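Local atomic coordinates of Doc8: Type I dockerin repeat domain from family 9 glycoside hydrolase WP_009982745[Ruminococcus flavefaciens] (Ruminococcus flavefaciens FD-1, PDB entry 5M2S), a protein that binds two calcium ions and probably docks a family 9 glycoside hydrolase onto a cohesin of the cellulosome, as type I dockerins do. Residues 37-42 against 92-97; 72-77 against 84-89. One frame throughout, in Å; residues are numbered along the deposited sequence.

Contact 1. Residues 37-42 against 92-97. With CA (calcium ion), chain G.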
loop_
_atom_site.group_PDB
_atom_site.type_symbol
_atom_site.label_atom_id
_atom_site.label_comp_id
_atom_site.label_asym_id
_atom_site.label_seq_id
_atom_site.Cartn_x
_atom_site.Cartn_y
_atom_site.Cartn_z
ATOM N N VAL B 37 -11.657 8.602 3.299
ATOM C CA VAL B 37 -10.215 8.834 3.500
ATOM C C VAL B 37 -9.492 7.524 3.179
ATOM O O VAL B 37 -9.704 6.483 3.833
ATOM C CB VAL B 37 -9.889 9.334 4.914
ATOM C CG1 VAL B 37 -8.390 9.562 5.085
ATOM C CG2 VAL B 37 -10.631 10.650 5.131
ATOM N N ASP B 38 -8.706 7.567 2.116
ATOM C CA ASP B 38 -7.917 6.410 1.713
ATOM C C ASP B 38 -6.618 6.876 1.048
ATOM O O ASP B 38 -6.301 8.078 1.014
ATOM C CB ASP B 38 -8.746 5.447 0.847
ATOM C CG ASP B 38 -9.110 6.007 -0.510
ATOM O OD1 ASP B 38 -8.476 6.984 -0.986
ATOM O OD2 ASP B 38 -10.021 5.408 -1.162
ATOM N N ILE B 39 -5.850 5.928 0.541
ATOM C CA ILE B 39 -4.500 6.248 0.105
ATOM C C ILE B 39 -4.513 7.172 -1.098
ATOM O O ILE B 39 -3.508 7.839 -1.356
ATOM C CB ILE B 39 -3.653 4.968 -0.103
ATOM C CG1 ILE B 39 -2.167 5.273 -0.254
ATOM C CG2 ILE B 39 -4.154 4.144 -1.279
ATOM C CD1 ILE B 39 -1.468 5.656 1.025
ATOM N N SER B 40 -5.632 7.245 -1.837
ATOM C CA SER B 40 -5.718 8.207 -2.966
ATOM C C SER B 40 -5.610 9.664 -2.493
ATOM O O SER B 40 -5.198 10.582 -3.239
ATOM C CB SER B 40 -7.002 8.051 -3.819
ATOM O OG SER B 40 -6.907 6.988 -4.783
ATOM N N ASP B 41 -5.999 9.887 -1.247
ATOM C CA ASP B 41 -5.841 11.218 -0.660
ATOM C C ASP B 41 -4.374 11.563 -0.475
ATOM O O ASP B 41 -3.998 12.698 -0.709
ATOM C CB ASP B 41 -6.643 11.294 0.644
ATOM C CG ASP B 41 -8.139 11.194 0.403
ATOM O OD1 ASP B 41 -8.665 12.056 -0.352
ATOM O OD2 ASP B 41 -8.800 10.282 0.944
ATOM N N ALA B 42 -3.527 10.595 -0.107
ATOM C CA ALA B 42 -2.101 10.848 -0.061
ATOM C C ALA B 42 -1.528 11.077 -1.458
ATOM O O ALA B 42 -0.699 11.975 -1.665
ATOM C CB ALA B 42 -1.364 9.703 0.665
ATOM N N LYS B 92 -0.116 7.275 7.998
ATOM C CA LYS B 92 -0.055 6.804 9.385
ATOM C C LYS B 92 -1.442 6.419 9.897
ATOM O O LYS B 92 -1.649 5.392 10.575
ATOM C CB LYS B 92 0.562 7.861 10.287
ATOM C CG LYS B 92 2.049 8.145 10.089
ATOM C CD LYS B 92 2.480 9.242 11.049
ATOM C CE LYS B 92 3.929 9.641 10.837
ATOM N NZ LYS B 92 4.399 10.503 11.961
ATOM N N TYR B 93 -2.407 7.282 9.611
ATOM C CA TYR B 93 -3.797 7.026 10.005
ATOM C C TYR B 93 -4.311 5.712 9.417
ATOM O O TYR B 93 -4.886 4.846 10.119
ATOM C CB TYR B 93 -4.674 8.199 9.550
ATOM C CG TYR B 93 -6.108 7.912 9.751
ATOM C CD1 TYR B 93 -6.636 7.854 11.039
ATOM C CD2 TYR B 93 -6.935 7.638 8.679
ATOM C CE1 TYR B 93 -7.961 7.530 11.243
ATOM C CE2 TYR B 93 -8.274 7.322 8.869
ATOM C CZ TYR B 93 -8.774 7.271 10.144
ATOM O OH TYR B 93 -10.108 6.956 10.310
ATOM N N LEU B 94 -4.063 5.520 8.131
ATOM C CA LEU B 94 -4.515 4.291 7.447
ATOM C C LEU B 94 -3.900 3.023 8.035
ATOM O O LEU B 94 -4.547 1.952 8.044
ATOM C CB LEU B 94 -4.264 4.396 5.943
ATOM C CG LEU B 94 -5.116 5.439 5.237
ATOM C CD1 LEU B 94 -4.578 5.660 3.846
ATOM C CD2 LEU B 94 -6.586 5.096 5.152
ATOM N N LEU B 95 -2.686 3.172 8.559
ATOM C CA LEU B 95 -1.940 2.068 9.183
ATOM C C LEU B 95 -2.212 1.902 10.676
ATOM O O LEU B 95 -1.602 1.040 11.333
ATOM C CB LEU B 95 -0.437 2.269 8.962
ATOM C CG LEU B 95 0.066 2.027 7.546
ATOM C CD1 LEU B 95 1.445 2.649 7.406
ATOM C CD2 LEU B 95 0.087 0.545 7.229
ATOM N N ASN B 96 -3.116 2.711 11.218
ATOM C CA ASN B 96 -3.393 2.726 12.659
ATOM C C ASN B 96 -2.168 3.039 13.501
ATOM O O ASN B 96 -2.068 2.598 14.648
ATOM C CB ASN B 96 -4.038 1.405 13.123
ATOM C CG ASN B 96 -4.822 1.565 14.426
ATOM O OD1 ASN B 96 -5.433 2.624 14.694
ATOM N ND2 ASN B 96 -4.787 0.535 15.257
ATOM N N LEU B 97 -1.240 3.809 12.945
ATOM C CA LEU B 97 -0.113 4.330 13.714
ATOM C C LEU B 97 -0.531 5.548 14.539
ATOM O O LEU B 97 0.095 5.838 15.580
ATOM C CB LEU B 97 1.051 4.683 12.788
ATOM C CG LEU B 97 1.801 3.513 12.146
ATOM C CD1 LEU B 97 2.684 3.989 11.002
ATOM C CD2 LEU B 97 2.620 2.747 13.194
HETATM CA CA CA G . -10.813 10.876 -0.333
HETATM O O HOH W 1 -10.214 8.958 -1.621
#

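Contact 2. Residues 72-77 against 84-89. With CA (calcium ion), chain F.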
loop_
_atom_site.group_PDB
_atom_site.type_symbol
_atom_site.label_atom_id
_atom_site.label_comp_id
_atom_site.label_asym_id
_atom_site.label_seq_id
_atom_site.Cartn_x
_atom_site.Cartn_y
_atom_site.Cartn_z
ATOM N N ASN B 72 -9.242 20.158 3.610
ATOM C CA ASN B 72 -9.409 18.821 4.185
ATOM C C ASN B 72 -8.097 18.088 4.419
ATOM O O ASN B 72 -7.945 17.324 5.376
ATOM C CB ASN B 72 -10.250 17.934 3.265
ATOM C CG ASN B 72 -11.695 18.379 3.165
ATOM O OD1 ASN B 72 -12.187 19.204 3.948
ATOM N ND2 ASN B 72 -12.397 17.805 2.198
ATOM N N GLY B 73 -7.161 18.305 3.517
ATOM C CA GLY B 73 -5.910 17.606 3.538
ATOM C C GLY B 73 -4.876 18.110 4.512
ATOM O O GLY B 73 -3.858 17.445 4.714
ATOM N N ASP B 74 -5.141 19.252 5.133
ATOM C CA ASP B 74 -4.155 19.901 6.030
ATOM C C ASP B 74 -4.307 19.308 7.427
ATOM O O ASP B 74 -4.803 19.957 8.366
ATOM C CB ASP B 74 -4.326 21.420 6.024
ATOM C CG ASP B 74 -3.241 22.141 6.809
ATOM O OD1 ASP B 74 -2.260 21.471 7.231
ATOM O OD2 ASP B 74 -3.370 23.380 6.992
ATOM N N VAL B 75 -3.894 18.045 7.521
ATOM C CA VAL B 75 -4.102 17.227 8.719
ATOM C C VAL B 75 -2.858 17.253 9.642
ATOM O O VAL B 75 -2.966 16.968 10.836
ATOM C CB VAL B 75 -4.476 15.758 8.346
ATOM C CG1 VAL B 75 -5.863 15.729 7.725
ATOM C CG2 VAL B 75 -3.458 15.096 7.427
ATOM N N ASN B 76 -1.697 17.530 9.062
ATOM C CA ASN B 76 -0.456 17.660 9.797
ATOM C C ASN B 76 -0.187 19.137 10.004
ATOM O O ASN B 76 -0.187 19.902 9.042
ATOM C CB ASN B 76 0.708 17.033 9.019
ATOM C CG ASN B 76 2.062 17.384 9.617
ATOM O OD1 ASN B 76 2.715 18.379 9.223
ATOM N ND2 ASN B 76 2.490 16.593 10.610
ATOM N N GLU B 77 0.037 19.526 11.244
ATOM C CA GLU B 77 0.314 20.925 11.593
ATOM C C GLU B 77 -0.752 21.850 10.979
ATOM O O GLU B 77 -0.442 22.876 10.384
ATOM C CB GLU B 77 1.737 21.322 11.141
ATOM C CG GLU B 77 2.868 20.621 11.860
ATOM C CD GLU B 77 3.030 21.071 13.306
ATOM O OE1 GLU B 77 2.227 21.899 13.769
ATOM O OE2 GLU B 77 4.006 20.627 13.957
ATOM N N ASN B 84 4.408 17.644 2.303
ATOM C CA ASN B 84 4.608 16.186 2.251
ATOM C C ASN B 84 4.100 15.501 3.524
ATOM O O ASN B 84 3.547 14.394 3.481
ATOM C CB ASN B 84 6.088 15.829 2.047
ATOM C CG ASN B 84 6.576 16.053 0.625
ATOM O OD1 ASN B 84 5.790 16.137 -0.333
ATOM N ND2 ASN B 84 7.906 16.141 0.468
ATOM N N ALA B 85 4.289 16.158 4.671
ATOM C CA ALA B 85 3.904 15.585 5.946
ATOM C C ALA B 85 2.417 15.341 6.080
ATOM O O ALA B 85 1.997 14.488 6.869
ATOM C CB ALA B 85 4.390 16.469 7.082
ATOM N N ASP B 86 1.594 16.069 5.323
ATOM C CA ASP B 86 0.138 15.796 5.307
ATOM C C ASP B 86 -0.181 14.417 4.694
ATOM O O ASP B 86 -1.024 13.662 5.211
ATOM C CB ASP B 86 -0.590 16.921 4.579
ATOM C CG ASP B 86 -0.517 18.242 5.341
ATOM O OD1 ASP B 86 -0.988 18.301 6.501
ATOM O OD2 ASP B 86 0.068 19.208 4.817
ATOM N N ALA B 87 0.513 14.099 3.605
ATOM C CA ALA B 87 0.394 12.779 2.971
ATOM C C ALA B 87 0.861 11.692 3.912
ATOM O O ALA B 87 0.183 10.680 4.078
ATOM C CB ALA B 87 1.180 12.732 1.678
ATOM N N LEU B 88 2.006 11.900 4.564
ATOM C CA LEU B 88 2.510 10.913 5.528
ATOM C C LEU B 88 1.553 10.697 6.660
ATOM O O LEU B 88 1.395 9.560 7.121
ATOM C CB LEU B 88 3.863 11.341 6.091
ATOM C CG LEU B 88 4.989 11.454 5.059
ATOM C CD1 LEU B 88 6.264 12.017 5.669
ATOM C CD2 LEU B 88 5.260 10.101 4.473
ATOM N N ALA B 89 0.911 11.772 7.148
ATOM C CA ALA B 89 -0.065 11.629 8.223
ATOM C C ALA B 89 -1.257 10.751 7.810
ATOM O O ALA B 89 -1.759 9.922 8.601
ATOM C CB ALA B 89 -0.558 13.001 8.670
HETATM CA CA CA F . -0.169 20.673 6.799
HETATM O O HOH W 2 2.099 19.870 7.061
#

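Contact 1. Residues 37-42 against 92-97
Leu94 reaches from the last turn of helix 84-94 to the backbone at the start of helix 39-50. Its CB points at that segment. CG stands anti to the carbonyl carbon (chi1 -67°), and from there the two methyls part. Leu94 CD1 lies 3.6 Å from Ile39 N and 3.7 Å from Asp38 C, so it rests on the peptide link between Asp38 and Ile39. Leu94 CD1 also lies 4.1 Å from Ile39 CB, and the two side chains cross at about a right angle. Leu94 CD2 turns to the preceding peptide and comes 3.7 Å from Val37 O. The two methyls thus touch three consecutive residues, and no hydrogen bond joins the segments.

Beside Leu94, Val37 CG1 lies 4.3 Å from Tyr93 CD2 and meets the ring obliquely.

The backbone that Leu94 rests on is held by side chains of 37-42. Asp38 is the N-cap of the helix. Its OD1 accepts from Ser40 N from above the carboxylate plane, and a calcium-bound water also donates to it. Asp38 N donates to Asp41 OD2 at 3.0 Å, on the anti lone pair, which completes a capping box. Asp41 OD1 and OD2 both bind the calcium. Asp30, Asn32, Asp34 and Ile36 belong to the same site. Ser40 OG and Leu95 O hydrogen-bond to polar side chains of the other protein chain. Asn96 ends helix 84-94 in a Schellman motif. The arrangement joins the C-terminal end of helix 84-94 to the first calcium loop and helix 39-50, as expected in the paired EF-hand-like repeats of a type I dockerin.

Contact 2. Residues 72-77 against 84-89
Asp86 OD1 is gripped by two partners. Asn76 N donates to Asp86 OD1 at 2.8 Å, nearly along the C-O axis and with an N-H...O angle of 154°. The calcium holds Asp86 OD1 at 2.5 Å. Asp86 OD2 binds the ion as well, also at 2.5 Å, so the carboxylate is bidentate. OD2 further accepts from Thr83 N, which helps fix the rotation of the group.

Asp74 binds the same ion. Its CG lies anti to the backbone N (chi1 -174°), and this brings Asp74 OD1 back to the calcium at 2.3 Å although CB starts away from the helix. A water lies nearly opposite Asp74 OD1 across the ion. The Asp74 and Asp86 carboxylate planes are 87° apart. The other Asp74 carboxylate oxygen accepts from Gly79 N. Asn76 joins through its backbone O, and its side chain OD1 takes a hydrogen bond from the calcium-bound water. Asn80 and Gly81 supply the remaining two ligands.

Asn76 also packs on the helix, where its OD1 lies 3.3 Å from Ala85 CB. The apolar contact is Val75 CG2 on Ala89 CB, at 3.8 Å.

This is an EF-hand-like calcium loop that leads into helix 84-94. The two carboxylates crowd around one site, and their mutual repulsion is probably offset by the ion. Loop and helix would therefore be expected to depend on calcium for their fit.

From the N terminus, the chain forms the first calcium loop and enters helix 39-50 at segment 37-42. It then runs through helices 52-55 and 67-72 into the second calcium loop, where 72-77 meets 84-89 in contact 2. That contact closes a short loop with only six residues between its segments. Helix 84-94 continues to its end, and there contact 1 closes a far longer loop of 49 residues. Contact 2 is nested inside it. Both contacts use helix 84-94, one near its start and one at its end. They touch where Ala42 CB packs on Ala87 O, at 3.9 Å. Together they tie both calcium loops to this helix.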